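Local coordinates for hypothetical protein PH1789 (Pyrococcus horikoshii, PDB 1WR2) that is of unknown function but belongs to the ATP-grasp family, whose fold combines antiparallel beta sheets with packed helices, at residues V59-M64 and V110-M115; V122-T127 and M211-V216. All coordinates share one frame; numbering follows the deposited sequence.

The chain illustrates how one polypeptide can build two antiparallel sheets, beginning with a single short strand, 19-20, at the edge of the larger. Helix 22-30 follows; strand 40-42 opens the smaller sheet, and after helix 45-55 comes strand 59-64. Strand 77-81 and helix 84-101 intervene before strand 109-114 returns beside it and contact 1 closes a loop of 45 residues. A short connection leads into strand 120-129 of the six-stranded sheet. Contact 2 closes a longer loop of 83 residues, helix 187-203 included, when strand 208-218 arrives. The contacts stand in series, neither nested nor crossed. The centres of contact 1 and contact 2 are about 19 Å apart, without touching; each pairs two interior strands of this ATP-grasp protein.

Contact 1. Residues V59-M64 and V110-M115; sequences VVLKLM and VLVAPM
The flat groups that join Lys62 to Leu111 and Val60 to Ala113 are peptide units. Lys62 N lies in the plane of the Leu111 carbonyl, 3.0 Å from Leu111 O, whereas in the return bond Leu111 N stands 30° off the Lys62 carbonyl plane. A second reciprocal pair links Val60 and Ala113, and between the two pairs Leu61 CA makes a CA-H...O contact with Leu111 O at 3.4 Å. Val60, Lys62, Leu111 and Ala113 line one face of the sheet; Leu61, Leu63, Val110 and Val112 line the other. The two strands form the middle of a four-stranded antiparallel sheet in this ATP-grasp protein, with 40-42 and 77-81 outside them. On the Leu61 face, Leu61 CD2 rests 3.9 Å from Val112 CG2, the two side chains running alongside each other; Val110 CG1 meets Leu61 CD2 at a slant, and helix 84-101 packs on Val110 through Trp91 and Ile94. On the opposite face the extended Lys62 chain leads away to a salt bridge with Glu22. Val60 CG1 is anti to the backbone N (chi1 169°), leaving Val60 CG2 to touch Met115 SD at 3.5 Å, where the side chains cross nearly at right angles.

Contact 2. Residues V122-T127 and M211-V216; sequences VIIGVT and MDLNPV
Met211, Ile124 and Val122 have the most surface buried here, and each meets a partner directly across the antiparallel pair. Met211 lies beside Val126, both side chains pointing the same way, with Met211 CG 3.6 Å from Val126 CB. That approach follows from chi1 of 70°, which sets CG between the backbone N and the carbonyl carbon before the thioether bends at its far end. Two backbone bonds hold the same pair, the shorter being Val126 N to Met211 O at 2.7 Å.

Ile124 faces Leu213 through another reciprocal pair of bonds, and Ile124 CB lies 4.1 Å from Leu213 CG. The Ile124 carbonyl has a further neighbour, since Asp212 CA makes a CA-H...O contact with Ile124 O at 3.1 Å.

Val122 illustrates how a strand pair survives a change of register. It pairs with Val216, one residue further along than the Ile124 pairing predicts: a beta bulge, next to the cis peptide bond before Pro215. Val122 N to Val216 O is a sound bond of 3.0 Å, but the return bond to Val122 O is weak. Val122 CG2 still packs 3.7 Å from Val216 CB. Beside the bulge, Ile123 slants across the side-chain amide of Asn214, with Ile123 CD1 3.3 Å from Asn214 ND2.

Strands 133-140 and 225-234 flank the pair within the six-stranded sheet, while helix 187-203 packs on the face of Val122, Ile124, Val126 and Met211, Met193 touching Ile124 and Val216, Val197 touching Val126 and Val201 touching Met211; Leu29 of helix 22-30 touches Met211 and Leu213.

Contact 1. Residues V59-M64 and V110-M115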
loop_
_atom_site.group_PDB
_atom_site.type_symbol
_atom_site.label_atom_id
_atom_site.label_comp_id
_atom_site.label_asym_id
_atom_site.label_seq_id
_atom_site.Cartn_x
_atom_site.Cartn_y
_atom_site.Cartn_z
ATOM N N VAL A 59 15.317 -1.482 9.723
ATOM C CA VAL A 59 14.131 -2.068 9.109
ATOM C C VAL A 59 12.856 -1.708 9.854
ATOM O O VAL A 59 12.895 -1.110 10.933
ATOM C CB VAL A 59 14.234 -3.606 9.050
ATOM C CG1 VAL A 59 15.516 -4.013 8.325
ATOM C CG2 VAL A 59 14.211 -4.186 10.460
ATOM N N VAL A 60 11.733 -2.087 9.255
ATOM C CA VAL A 60 10.399 -1.852 9.794
ATOM C C VAL A 60 9.752 -3.206 10.051
ATOM O O VAL A 60 9.928 -4.130 9.258
ATOM C CB VAL A 60 9.504 -1.119 8.763
ATOM C CG1 VAL A 60 8.053 -1.129 9.223
ATOM C CG2 VAL A 60 9.983 0.297 8.570
ATOM N N LEU A 61 9.022 -3.336 11.157
ATOM C CA LEU A 61 8.306 -4.577 11.434
ATOM C C LEU A 61 6.825 -4.229 11.412
ATOM O O LEU A 61 6.409 -3.218 11.982
ATOM C CB LEU A 61 8.687 -5.173 12.797
ATOM C CG LEU A 61 10.074 -5.805 12.941
ATOM C CD1 LEU A 61 10.154 -6.496 14.299
ATOM C CD2 LEU A 61 10.322 -6.827 11.820
ATOM N N LYS A 62 6.036 -5.049 10.727
ATOM C CA LYS A 62 4.597 -4.824 10.623
ATOM C C LYS A 62 3.870 -6.145 10.802
ATOM O O LYS A 62 3.980 -7.033 9.958
ATOM C CB LYS A 62 4.236 -4.257 9.252
ATOM C CG LYS A 62 4.936 -2.964 8.868
ATOM C CD LYS A 62 4.417 -2.516 7.512
ATOM C CE LYS A 62 5.044 -1.229 7.038
ATOM N NZ LYS A 62 4.409 -0.759 5.765
ATOM N N LEU A 63 3.113 -6.274 11.886
ATOM C CA LEU A 63 2.390 -7.510 12.137
ATOM C C LEU A 63 1.268 -7.698 11.132
ATOM O O LEU A 63 0.475 -6.779 10.881
ATOM C CB LEU A 63 1.822 -7.527 13.558
ATOM C CG LEU A 63 1.138 -8.828 13.970
ATOM C CD1 LEU A 63 1.347 -9.064 15.454
ATOM C CD2 LEU A 63 -0.337 -8.767 13.617
ATOM N N MET A 64 1.203 -8.896 10.562
ATOM C CA MET A 64 0.177 -9.222 9.577
ATOM C C MET A 64 -0.929 -10.044 10.223
ATOM O O MET A 64 -0.676 -11.105 10.786
ATOM C CB MET A 64 0.795 -10.008 8.418
ATOM C CG MET A 64 1.807 -9.214 7.592
ATOM S SD MET A 64 1.039 -7.874 6.637
ATOM C CE MET A 64 1.388 -6.442 7.645
ATOM N N VAL A 110 5.022 -11.614 10.316
ATOM C CA VAL A 110 5.463 -10.232 10.439
ATOM C C VAL A 110 6.220 -9.792 9.202
ATOM O O VAL A 110 7.167 -10.451 8.771
ATOM C CB VAL A 110 6.382 -10.034 11.656
ATOM C CG1 VAL A 110 6.858 -8.592 11.712
ATOM C CG2 VAL A 110 5.639 -10.396 12.919
ATOM N N LEU A 111 5.799 -8.675 8.630
ATOM C CA LEU A 111 6.446 -8.163 7.439
ATOM C C LEU A 111 7.702 -7.395 7.840
ATOM O O LEU A 111 7.656 -6.495 8.694
ATOM C CB LEU A 111 5.472 -7.253 6.676
ATOM C CG LEU A 111 5.711 -7.053 5.178
ATOM C CD1 LEU A 111 5.901 -8.406 4.509
ATOM C CD2 LEU A 111 4.528 -6.317 4.558
ATOM N N VAL A 112 8.830 -7.787 7.255
ATOM C CA VAL A 112 10.105 -7.124 7.515
ATOM C C VAL A 112 10.376 -6.327 6.249
ATOM O O VAL A 112 10.568 -6.906 5.182
ATOM C CB VAL A 112 11.262 -8.130 7.713
ATOM C CG1 VAL A 112 12.535 -7.385 8.062
ATOM C CG2 VAL A 112 10.914 -9.129 8.789
ATOM N N ALA A 113 10.387 -5.004 6.365
ATOM C CA ALA A 113 10.600 -4.154 5.209
ATOM C C ALA A 113 11.705 -3.140 5.444
ATOM O O ALA A 113 12.194 -2.977 6.558
ATOM C CB ALA A 113 9.308 -3.433 4.859
ATOM N N PRO A 114 12.105 -2.430 4.385
ATOM C CA PRO A 114 13.163 -1.434 4.532
ATOM C C PRO A 114 12.629 -0.063 4.935
ATOM O O PRO A 114 11.431 0.223 4.806
ATOM C CB PRO A 114 13.800 -1.420 3.145
ATOM C CG PRO A 114 12.583 -1.586 2.250
ATOM C CD PRO A 114 11.802 -2.681 2.962
ATOM N N MET A 115 13.524 0.767 5.458
ATOM C CA MET A 115 13.178 2.130 5.824
ATOM C C MET A 115 13.375 2.912 4.532
ATOM O O MET A 115 14.500 3.268 4.167
ATOM C CB MET A 115 14.117 2.652 6.911
ATOM C CG MET A 115 13.713 2.258 8.327
ATOM S SD MET A 115 12.156 3.038 8.831
ATOM C CE MET A 115 12.733 4.705 9.178
#

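Contact 2. Residues V122-T127 and M211-V216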
loop_
_atom_site.group_PDB
_atom_site.type_symbol
_atom_site.label_atom_id
_atom_site.label_comp_id
_atom_site.label_asym_id
_atom_site.label_seq_id
_atom_site.Cartn_x
_atom_site.Cartn_y
_atom_site.Cartn_z
ATOM N N VAL A 122 1.611 10.914 -1.571
ATOM C CA VAL A 122 0.408 10.991 -2.388
ATOM C C VAL A 122 -0.438 9.764 -2.066
ATOM O O VAL A 122 0.032 8.818 -1.418
ATOM C CB VAL A 122 0.700 11.006 -3.911
ATOM C CG1 VAL A 122 1.638 12.157 -4.258
ATOM C CG2 VAL A 122 1.265 9.680 -4.350
ATOM N N ILE A 123 -1.692 9.784 -2.495
ATOM C CA ILE A 123 -2.592 8.668 -2.235
ATOM C C ILE A 123 -3.393 8.328 -3.483
ATOM O O ILE A 123 -3.906 9.217 -4.162
ATOM C CB ILE A 123 -3.613 9.007 -1.110
ATOM C CG1 ILE A 123 -2.894 9.249 0.222
ATOM C CG2 ILE A 123 -4.618 7.864 -0.960
ATOM C CD1 ILE A 123 -3.847 9.637 1.369
ATOM N N ILE A 124 -3.483 7.041 -3.792
ATOM C CA ILE A 124 -4.275 6.594 -4.925
ATOM C C ILE A 124 -5.335 5.664 -4.359
ATOM O O ILE A 124 -5.017 4.635 -3.750
ATOM C CB ILE A 124 -3.433 5.842 -5.966
ATOM C CG1 ILE A 124 -2.499 6.822 -6.685
ATOM C CG2 ILE A 124 -4.347 5.146 -6.961
ATOM C CD1 ILE A 124 -1.545 6.163 -7.675
ATOM N N GLY A 125 -6.595 6.044 -4.537
ATOM C CA GLY A 125 -7.692 5.236 -4.039
ATOM C C GLY A 125 -8.604 4.719 -5.137
ATOM O O GLY A 125 -8.663 5.276 -6.230
ATOM N N VAL A 126 -9.318 3.644 -4.830
ATOM C CA VAL A 126 -10.249 3.020 -5.754
ATOM C C VAL A 126 -11.493 2.581 -4.998
ATOM O O VAL A 126 -11.414 1.939 -3.948
ATOM C CB VAL A 126 -9.617 1.786 -6.445
ATOM C CG1 VAL A 126 -10.668 1.032 -7.247
ATOM C CG2 VAL A 126 -8.488 2.231 -7.361
ATOM N N THR A 127 -12.648 2.969 -5.516
ATOM C CA THR A 127 -13.921 2.587 -4.927
ATOM C C THR A 127 -14.804 2.162 -6.085
ATOM O O THR A 127 -14.481 2.433 -7.248
ATOM C CB THR A 127 -14.593 3.760 -4.189
ATOM O OG1 THR A 127 -14.845 4.835 -5.103
ATOM C CG2 THR A 127 -13.703 4.249 -3.058
ATOM N N MET A 211 -9.849 -0.333 -2.934
ATOM C CA MET A 211 -8.451 -0.455 -2.564
ATOM C C MET A 211 -7.782 0.906 -2.558
ATOM O O MET A 211 -8.375 1.918 -2.926
ATOM C CB MET A 211 -7.721 -1.360 -3.565
ATOM C CG MET A 211 -7.550 -0.723 -4.944
ATOM S SD MET A 211 -6.897 -1.831 -6.212
ATOM C CE MET A 211 -5.170 -1.791 -5.870
ATOM N N ASP A 212 -6.536 0.924 -2.125
ATOM C CA ASP A 212 -5.771 2.149 -2.142
ATOM C C ASP A 212 -4.313 1.821 -1.976
ATOM O O ASP A 212 -3.948 0.699 -1.613
ATOM C CB ASP A 212 -6.224 3.123 -1.049
ATOM C CG ASP A 212 -5.995 2.591 0.344
ATOM O OD1 ASP A 212 -4.837 2.251 0.677
ATOM O OD2 ASP A 212 -6.977 2.522 1.107
ATOM N N LEU A 213 -3.489 2.802 -2.314
ATOM C CA LEU A 213 -2.052 2.703 -2.183
ATOM C C LEU A 213 -1.850 3.907 -1.284
ATOM O O LEU A 213 -2.024 5.044 -1.726
ATOM C CB LEU A 213 -1.363 2.930 -3.526
ATOM C CG LEU A 213 -1.848 2.229 -4.796
ATOM C CD1 LEU A 213 -0.731 2.319 -5.814
ATOM C CD2 LEU A 213 -2.214 0.782 -4.544
ATOM N N ASN A 214 -1.505 3.657 -0.024
ATOM C CA ASN A 214 -1.348 4.728 0.948
ATOM C C ASN A 214 -0.539 4.222 2.137
ATOM O O ASN A 214 -0.986 3.336 2.867
ATOM C CB ASN A 214 -2.740 5.182 1.395
ATOM C CG ASN A 214 -2.704 6.304 2.428
ATOM O OD1 ASN A 214 -1.644 6.797 2.792
ATOM N ND2 ASN A 214 -3.877 6.708 2.898
ATOM N N PRO A 215 0.644 4.812 2.369
ATOM C CA PRO A 215 1.133 5.901 1.516
ATOM C C PRO A 215 1.981 5.494 0.329
ATOM O O PRO A 215 2.388 4.341 0.193
ATOM C CB PRO A 215 1.911 6.779 2.494
ATOM C CG PRO A 215 2.489 5.785 3.436
ATOM C CD PRO A 215 1.380 4.771 3.648
ATOM N N VAL A 216 2.216 6.466 -0.542
ATOM C CA VAL A 216 3.061 6.295 -1.718
ATOM C C VAL A 216 4.021 7.479 -1.648
ATOM O O VAL A 216 3.588 8.605 -1.411
ATOM C CB VAL A 216 2.275 6.420 -3.041
ATOM C CG1 VAL A 216 3.257 6.477 -4.214
ATOM C CG2 VAL A 216 1.323 5.247 -3.208
#